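Glutathione s-transferase protein (Ralstonia solanacearum, PDB 3TOU) binds glutathione and probably acts as a glutathione transferase, coupling the thiol of this tripeptide to electrophilic substrates. Local coordinates at residues Tyr13-Arg18 with Val162-Ala167; Arg147-Cys150 with His154-Leu157; Asp177-Glu180 with Leu185-Phe188. One frame throughout, in Å; residues are numbered along the deposited sequence.

Contact 1 (Tyr13-Arg18 with Val162-Ala167); sequences YTRKVR and VGCALA. With GSH (glutathione), chain C.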
# COMPACT_ATOMS: atom_id res chain seq x y z
N TYR A 13 0.34 7.08 -7.72
CA TYR A 13 1.35 6.62 -6.76
C TYR A 13 2.73 7.13 -7.16
O TYR A 13 3.53 7.51 -6.30
CB TYR A 13 1.39 5.09 -6.66
CG TYR A 13 0.04 4.44 -6.46
CD1 TYR A 13 -0.53 4.35 -5.19
CD2 TYR A 13 -0.63 3.88 -7.55
CE1 TYR A 13 -1.78 3.71 -5.03
CE2 TYR A 13 -1.86 3.26 -7.39
CZ TYR A 13 -2.42 3.17 -6.14
OH TYR A 13 -3.65 2.53 -6.02
N THR A 14 2.98 7.14 -8.47
CA THR A 14 4.22 7.71 -9.00
C THR A 14 4.26 9.21 -8.74
O THR A 14 5.29 9.73 -8.33
CB THR A 14 4.37 7.43 -10.52
OG1 THR A 14 4.44 6.01 -10.72
CG2 THR A 14 5.67 8.07 -11.09
N ARG A 15 3.14 9.88 -8.95
CA ARG A 15 3.08 11.32 -8.69
C ARG A 15 3.45 11.62 -7.25
O ARG A 15 4.23 12.54 -7.00
CB ARG A 15 1.73 11.93 -9.01
CG ARG A 15 1.83 13.45 -9.00
CD ARG A 15 0.49 14.12 -9.07
NE ARG A 15 0.69 15.55 -9.31
CZ ARG A 15 -0.31 16.38 -9.58
NH1 ARG A 15 -1.54 15.92 -9.62
NH2 ARG A 15 -0.07 17.67 -9.82
N LYS A 16 2.92 10.84 -6.30
CA LYS A 16 3.26 11.06 -4.89
C LYS A 16 4.78 11.08 -4.67
O LYS A 16 5.32 11.98 -4.03
CB LYS A 16 2.60 10.00 -4.00
CG LYS A 16 2.87 10.18 -2.49
CD LYS A 16 2.12 9.12 -1.68
CE LYS A 16 2.57 7.71 -2.03
NZ LYS A 16 2.07 6.62 -1.10
N VAL A 17 5.46 10.10 -5.26
CA VAL A 17 6.91 10.02 -5.16
C VAL A 17 7.58 11.22 -5.84
O VAL A 17 8.52 11.80 -5.27
CB VAL A 17 7.41 8.68 -5.78
CG1 VAL A 17 8.94 8.70 -5.90
CG2 VAL A 17 6.93 7.50 -4.94
N ARG A 18 7.09 11.61 -7.01
CA ARG A 18 7.69 12.72 -7.76
C ARG A 18 7.55 14.02 -7.00
O ARG A 18 8.47 14.84 -7.00
CB ARG A 18 7.07 12.84 -9.16
CG ARG A 18 7.44 11.67 -10.07
CD ARG A 18 6.67 11.70 -11.37
NE ARG A 18 7.00 12.86 -12.19
CZ ARG A 18 6.13 13.48 -12.99
NH1 ARG A 18 4.88 13.06 -13.06
NH2 ARG A 18 6.52 14.52 -13.72
N VAL A 162 -2.82 13.30 -0.02
CA VAL A 162 -4.20 13.75 -0.21
C VAL A 162 -4.32 14.56 -1.51
O VAL A 162 -5.24 14.36 -2.31
CB VAL A 162 -4.70 14.57 1.02
CG1 VAL A 162 -6.03 15.28 0.71
CG2 VAL A 162 -4.87 13.68 2.24
N GLY A 163 -3.37 15.47 -1.73
CA GLY A 163 -3.32 16.26 -2.96
C GLY A 163 -3.32 15.42 -4.23
O GLY A 163 -4.07 15.69 -5.18
N CYS A 164 -2.48 14.39 -4.25
CA CYS A 164 -2.40 13.49 -5.40
C CYS A 164 -3.71 12.73 -5.63
O CYS A 164 -4.13 12.54 -6.77
CB CYS A 164 -1.25 12.51 -5.22
SG CYS A 164 0.38 13.30 -5.36
N ALA A 165 -4.34 12.31 -4.54
CA ALA A 165 -5.65 11.64 -4.62
C ALA A 165 -6.76 12.54 -5.19
O ALA A 165 -7.50 12.11 -6.08
CB ALA A 165 -6.08 11.07 -3.27
N LEU A 166 -6.88 13.77 -4.69
CA LEU A 166 -7.90 14.69 -5.20
C LEU A 166 -7.64 15.01 -6.67
O LEU A 166 -8.57 15.00 -7.48
CB LEU A 166 -7.95 15.99 -4.38
CG LEU A 166 -8.27 15.80 -2.89
CD1 LEU A 166 -8.21 17.12 -2.15
CD2 LEU A 166 -9.62 15.15 -2.69
N ALA A 167 -6.37 15.26 -7.02
CA ALA A 167 -5.98 15.52 -8.41
C ALA A 167 -6.29 14.34 -9.32
O ALA A 167 -6.67 14.52 -10.47
CB ALA A 167 -4.50 15.83 -8.50
N1 GSH C . 1.06 -0.29 -3.71
CA1 GSH C . 1.58 0.39 -4.91
C1 GSH C . 2.20 1.73 -4.57
O11 GSH C . 3.18 2.14 -5.24
O12 GSH C . 1.79 2.41 -3.61
CB1 GSH C . 0.50 0.55 -5.98
CG1 GSH C . 1.16 0.80 -7.35
CD1 GSH C . 0.21 0.57 -8.52
OE1 GSH C . -0.92 -0.25 -8.37
N2 GSH C . 0.53 1.16 -9.67
CA2 GSH C . -0.19 0.86 -10.91
C2 GSH C . 0.40 -0.35 -11.54
O2 GSH C . 1.75 -0.25 -11.79
CB2 GSH C . -0.01 1.98 -11.93
SG2 GSH C . -0.83 3.49 -11.36
N3 GSH C . -0.35 -1.43 -11.83
CA3 GSH C . 0.14 -2.45 -12.75
C3 GSH C . -0.24 -3.85 -12.35
O31 GSH C . 0.02 -4.83 -13.09
O32 GSH C . -0.83 -4.06 -11.29
O HOH W 1 -2.63 13.02 -9.20

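Contact 2 (Arg147-Cys150 with His154-Leu157); sequences RTWC and HLTL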
# COMPACT_ATOMS: atom_id res chain seq x y z
N ARG A 147 -8.32 23.17 9.52
CA ARG A 147 -6.87 23.33 9.53
C ARG A 147 -6.28 23.63 8.17
O ARG A 147 -6.90 23.37 7.13
CB ARG A 147 -6.19 22.12 10.18
CG ARG A 147 -6.69 21.87 11.60
CD ARG A 147 -5.82 20.91 12.39
NE ARG A 147 -5.63 19.64 11.71
CZ ARG A 147 -6.49 18.62 11.73
NH1 ARG A 147 -7.64 18.71 12.41
NH2 ARG A 147 -6.21 17.52 11.07
N THR A 148 -5.07 24.20 8.17
CA THR A 148 -4.38 24.52 6.92
C THR A 148 -3.76 23.25 6.32
O THR A 148 -3.84 23.02 5.11
CB THR A 148 -3.32 25.60 7.13
OG1 THR A 148 -3.95 26.76 7.69
CG2 THR A 148 -2.64 26.00 5.81
N TRP A 149 -3.16 22.44 7.19
CA TRP A 149 -2.49 21.21 6.77
C TRP A 149 -3.13 20.02 7.47
O TRP A 149 -3.73 20.17 8.54
CB TRP A 149 -1.00 21.30 7.12
CG TRP A 149 -0.27 22.46 6.47
CD1 TRP A 149 0.22 23.57 7.10
CD2 TRP A 149 0.04 22.61 5.08
NE1 TRP A 149 0.82 24.39 6.19
CE2 TRP A 149 0.72 23.84 4.94
CE3 TRP A 149 -0.21 21.84 3.93
CZ2 TRP A 149 1.18 24.31 3.70
CZ3 TRP A 149 0.24 22.31 2.70
CH2 TRP A 149 0.93 23.54 2.60
N CYS A 150 -2.98 18.84 6.89
CA CYS A 150 -3.53 17.61 7.48
C CYS A 150 -3.02 17.35 8.90
O CYS A 150 -3.79 16.95 9.77
CB CYS A 150 -3.24 16.41 6.59
SG CYS A 150 -4.14 16.42 5.03
N HIS A 154 2.81 22.38 9.04
CA HIS A 154 3.55 22.46 7.79
C HIS A 154 3.17 21.30 6.88
O HIS A 154 2.57 20.32 7.32
CB HIS A 154 5.07 22.49 8.04
CG HIS A 154 5.60 21.29 8.76
ND1 HIS A 154 5.72 21.24 10.14
CD2 HIS A 154 6.04 20.09 8.30
CE1 HIS A 154 6.22 20.07 10.49
NE2 HIS A 154 6.41 19.35 9.40
N LEU A 155 3.52 21.45 5.60
CA LEU A 155 3.29 20.40 4.61
C LEU A 155 4.02 19.11 5.02
O LEU A 155 5.20 19.14 5.40
CB LEU A 155 3.76 20.86 3.22
CG LEU A 155 3.70 19.82 2.10
CD1 LEU A 155 2.62 20.15 1.09
CD2 LEU A 155 5.04 19.78 1.40
N THR A 156 3.29 18.00 5.00
CA THR A 156 3.92 16.69 5.20
C THR A 156 3.52 15.77 4.06
O THR A 156 2.80 16.17 3.13
CB THR A 156 3.45 16.03 6.52
OG1 THR A 156 2.05 15.75 6.43
CG2 THR A 156 3.75 16.91 7.75
N LEU A 157 3.99 14.52 4.15
CA LEU A 157 3.57 13.47 3.21
C LEU A 157 2.06 13.27 3.21
O LEU A 157 1.50 12.88 2.18
CB LEU A 157 4.29 12.16 3.53
CG LEU A 157 4.06 10.95 2.61
CD1 LEU A 157 4.32 11.28 1.14
CD2 LEU A 157 4.89 9.77 3.08

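Contact 3 (Asp177-Glu180 with Leu185-Phe188); sequences DWRE and LAAF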
# COMPACT_ATOMS: atom_id res chain seq x y z
N ASP A 177 -18.11 15.05 -7.68
CA ASP A 177 -17.99 16.47 -7.33
C ASP A 177 -17.57 16.61 -5.87
O ASP A 177 -18.37 17.00 -5.00
CB ASP A 177 -19.27 17.25 -7.64
CG ASP A 177 -19.01 18.76 -7.87
OD1 ASP A 177 -17.97 19.29 -7.41
OD2 ASP A 177 -19.86 19.41 -8.50
N TRP A 178 -16.31 16.30 -5.61
CA TRP A 178 -15.79 16.32 -4.25
C TRP A 178 -15.68 17.74 -3.71
O TRP A 178 -15.81 17.95 -2.51
CB TRP A 178 -14.46 15.55 -4.16
CG TRP A 178 -13.39 16.01 -5.10
CD1 TRP A 178 -13.10 15.49 -6.34
CD2 TRP A 178 -12.45 17.05 -4.86
NE1 TRP A 178 -12.04 16.18 -6.89
CE2 TRP A 178 -11.62 17.13 -6.00
CE3 TRP A 178 -12.23 17.93 -3.79
CZ2 TRP A 178 -10.58 18.05 -6.10
CZ3 TRP A 178 -11.19 18.85 -3.89
CH2 TRP A 178 -10.39 18.91 -5.04
N ARG A 179 -15.47 18.71 -4.61
CA ARG A 179 -15.43 20.13 -4.21
C ARG A 179 -16.77 20.61 -3.65
O ARG A 179 -16.79 21.29 -2.63
CB ARG A 179 -15.03 21.03 -5.37
CG ARG A 179 -13.56 20.95 -5.76
CD ARG A 179 -13.31 21.78 -7.04
NE ARG A 179 -11.91 21.73 -7.47
CZ ARG A 179 -11.39 20.73 -8.17
NH1 ARG A 179 -12.15 19.69 -8.53
NH2 ARG A 179 -10.11 20.76 -8.52
N GLU A 180 -17.86 20.27 -4.33
CA GLU A 180 -19.21 20.64 -3.87
C GLU A 180 -19.57 19.95 -2.55
O GLU A 180 -20.15 20.58 -1.66
CB GLU A 180 -20.26 20.37 -4.96
CG GLU A 180 -21.66 19.99 -4.44
CD GLU A 180 -22.78 20.83 -5.03
OE1 GLU A 180 -23.55 20.31 -5.86
OE2 GLU A 180 -22.89 22.02 -4.66
N LEU A 185 -11.94 20.62 1.53
CA LEU A 185 -11.06 19.94 0.55
C LEU A 185 -10.84 20.78 -0.70
O LEU A 185 -9.74 20.81 -1.25
CB LEU A 185 -11.58 18.55 0.18
CG LEU A 185 -11.67 17.52 1.32
CD1 LEU A 185 -12.10 16.14 0.78
CD2 LEU A 185 -10.33 17.42 2.08
N ALA A 186 -11.89 21.48 -1.14
CA ALA A 186 -11.76 22.39 -2.27
C ALA A 186 -10.71 23.47 -2.00
O ALA A 186 -9.86 23.72 -2.85
CB ALA A 186 -13.13 23.04 -2.63
N ALA A 187 -10.79 24.07 -0.82
CA ALA A 187 -9.85 25.10 -0.38
C ALA A 187 -8.44 24.55 -0.21
O ALA A 187 -7.46 25.17 -0.64
CB ALA A 187 -10.33 25.73 0.93
N PHE A 188 -8.34 23.36 0.40
CA PHE A 188 -7.07 22.67 0.56
C PHE A 188 -6.37 22.47 -0.78
O PHE A 188 -5.16 22.74 -0.92
CB PHE A 188 -7.29 21.31 1.24
CG PHE A 188 -6.06 20.43 1.24
CD1 PHE A 188 -5.11 20.54 2.26
CD2 PHE A 188 -5.86 19.49 0.22
CE1 PHE A 188 -3.97 19.73 2.26
CE2 PHE A 188 -4.71 18.67 0.21
CZ PHE A 188 -3.78 18.79 1.23
O HOH W 2 -10.53 23.51 -5.48

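Contact 1 (Tyr13-Arg18 with Val162-Ala167)
Cys164 turns its thiol sulfur toward helix 12-23 and meets two residues there. With SG anti to its carbonyl carbon (chi1 -70°), the sulfur reaches Lys16 N at 3.7 Å, a van der Waals approach to the helix backbone. Cys164 SG also touches the neighbouring Arg15, whose aliphatic stem runs past it, CD at 3.8 Å. The Arg15 chain is extended from CG to NE, which carries the guanidinium on to Ala167, where NH1 lies 3.2 Å from CB near the guanidinium plane, a tight fit. The two helix segments run in roughly opposite directions, at 140°, their axes 9.3 Å apart, and they join the thioredoxin-like N-terminal domain to the all-helical C-terminal domain of the glutathione transferase fold. A water bridges the same interface: it accepts from Arg15 NH1 at 3.1 Å and donates to Cys164 O at 2.9 Å. Arg15 NH2 and NE are held by Phe198 O and Thr201 OG1, while Lys16 NZ turns from the interface to salt bridges with Glu96 and Asp100 and a hydrogen bond with Ser65 OG. In the same helix, Tyr13 faces the ligand, with glutathione CB1 3.7 Å above the centre of its ring.

Contact 2 (Arg147-Cys150 with His154-Leu157)
Trp149 lays one face of its indole against the backbone of His154 and Leu155, and van der Waals packing against this peptide link makes up much of the contact. Leu155 N lies 3.7 Å above the ring plane, over its centre, and His154 C sits 3.6 Å above it nearer the rim. At the five-membered end, Trp149 CD1 comes within 3.4 Å of His154 N. Apolar contacts take over at the benzo end: Leu155 CB forms a CH-pi interaction 4.0 Å from the centroid of the six-membered ring, only 17° off the normal, and Leu155 CD1 lies 3.6 Å from Trp149 CZ3. Leu155 has CG anti to its backbone N (chi1 175°), which brings CD1 to the CZ3 end of the ring, the two side chains crossing at a slant. Thr148 CG2 touches the opposite face near its rim, so residues of the same loop meet both faces.

No hydrogen bond crosses between the segments. Within 147-150, Arg147 NH2 donates to Cys150 O over 2.8 Å at 167°, with the acceptor close to the guanidinium plane. Outside them, the Asp159 carboxylate accepts from both Cys150 N and Thr156 N, tying the two limbs of the loop together. Thr156 is the N-cap of helix 157-172: its OG1 bonds to Ala158 N, Asp159 supplies the return bond, and Thr-x-x-Asp matches the capping-box sequence known at this helix start in glutathione transferases.

Contact 3 (Asp177-Glu180 with Leu185-Phe188)
Trp178 and Arg179 on one side, with Leu185 and Ala186 on the other, form the junction where the short helix 178-181 passes into helix 183-193. This helix-helix junction belongs to the all-helical C-terminal domain of the glutathione transferase fold, and it is close-knit: the CA atoms of Arg179 and Ala186 are 4.7 Å apart.

The indole of Trp178 meets helix 183-193 with its edge. Its CG stands between the backbone N and the carbonyl carbon (chi1 55°), a torsion that carries the benzo end toward Leu185. There CZ3 approaches Leu185 O to 3.6 Å, near the ring plane, and CE3 lies 4.1 Å from Leu185 CB. The same indole also touches Leu166 and Leu169 of helix 157-172 and Leu137 of helix 123-144, which places it among three helices.

Arg179 takes a different course. Its CG is beside the backbone N, anti to the carbonyl carbon (chi1 -73°), and the stem packs on Ala186 CB, with CG at 3.8 Å. From CG to NE the chain is extended, and at its end the guanidinium lies over a face of the Trp178 indole, NH1 standing 3.1 Å above the ring plane toward its rim. NH2 also forms a salt bridge with Asp170 of helix 157-172, which is consistent with a fixed pose.

Asp177 is the N-cap of helix 178-181, and its OD1 accepts from Glu180 N over 3.2 Å at 157°, the donor coming from above the carboxylate plane. No direct hydrogen bond links the two segments, but one water does so: it accepts from Arg179 NE at 3.0 Å and donates to Ala186 O at 2.7 Å.

In the fold
All three contacts involve or adjoin helix 157-172, their centres 15 to 16 Å apart. Contact 2 sits at the start of that helix and touches contact 1 twice: Cys150 SG lies 4.0 Å from Val162 CG2, and Leu157 CD1 lies 4.1 Å from Lys16 CG. Contact 3 follows later in the chain and packs on a different side of 162-167, where Phe188 CE2 approaches Val162 CG1 to 3.7 Å. Thr148 O and Phe188 CD1, 4.0 Å apart, join contacts 2 and 3. Contact 1 alone includes a glutathione-pocket residue, Tyr13, and its Lys16 bonds to Ser65, another pocket residue. The second subunit completes glutathione binding through Arg128 and Lys132; contacts 2 and 3 lie away from this site.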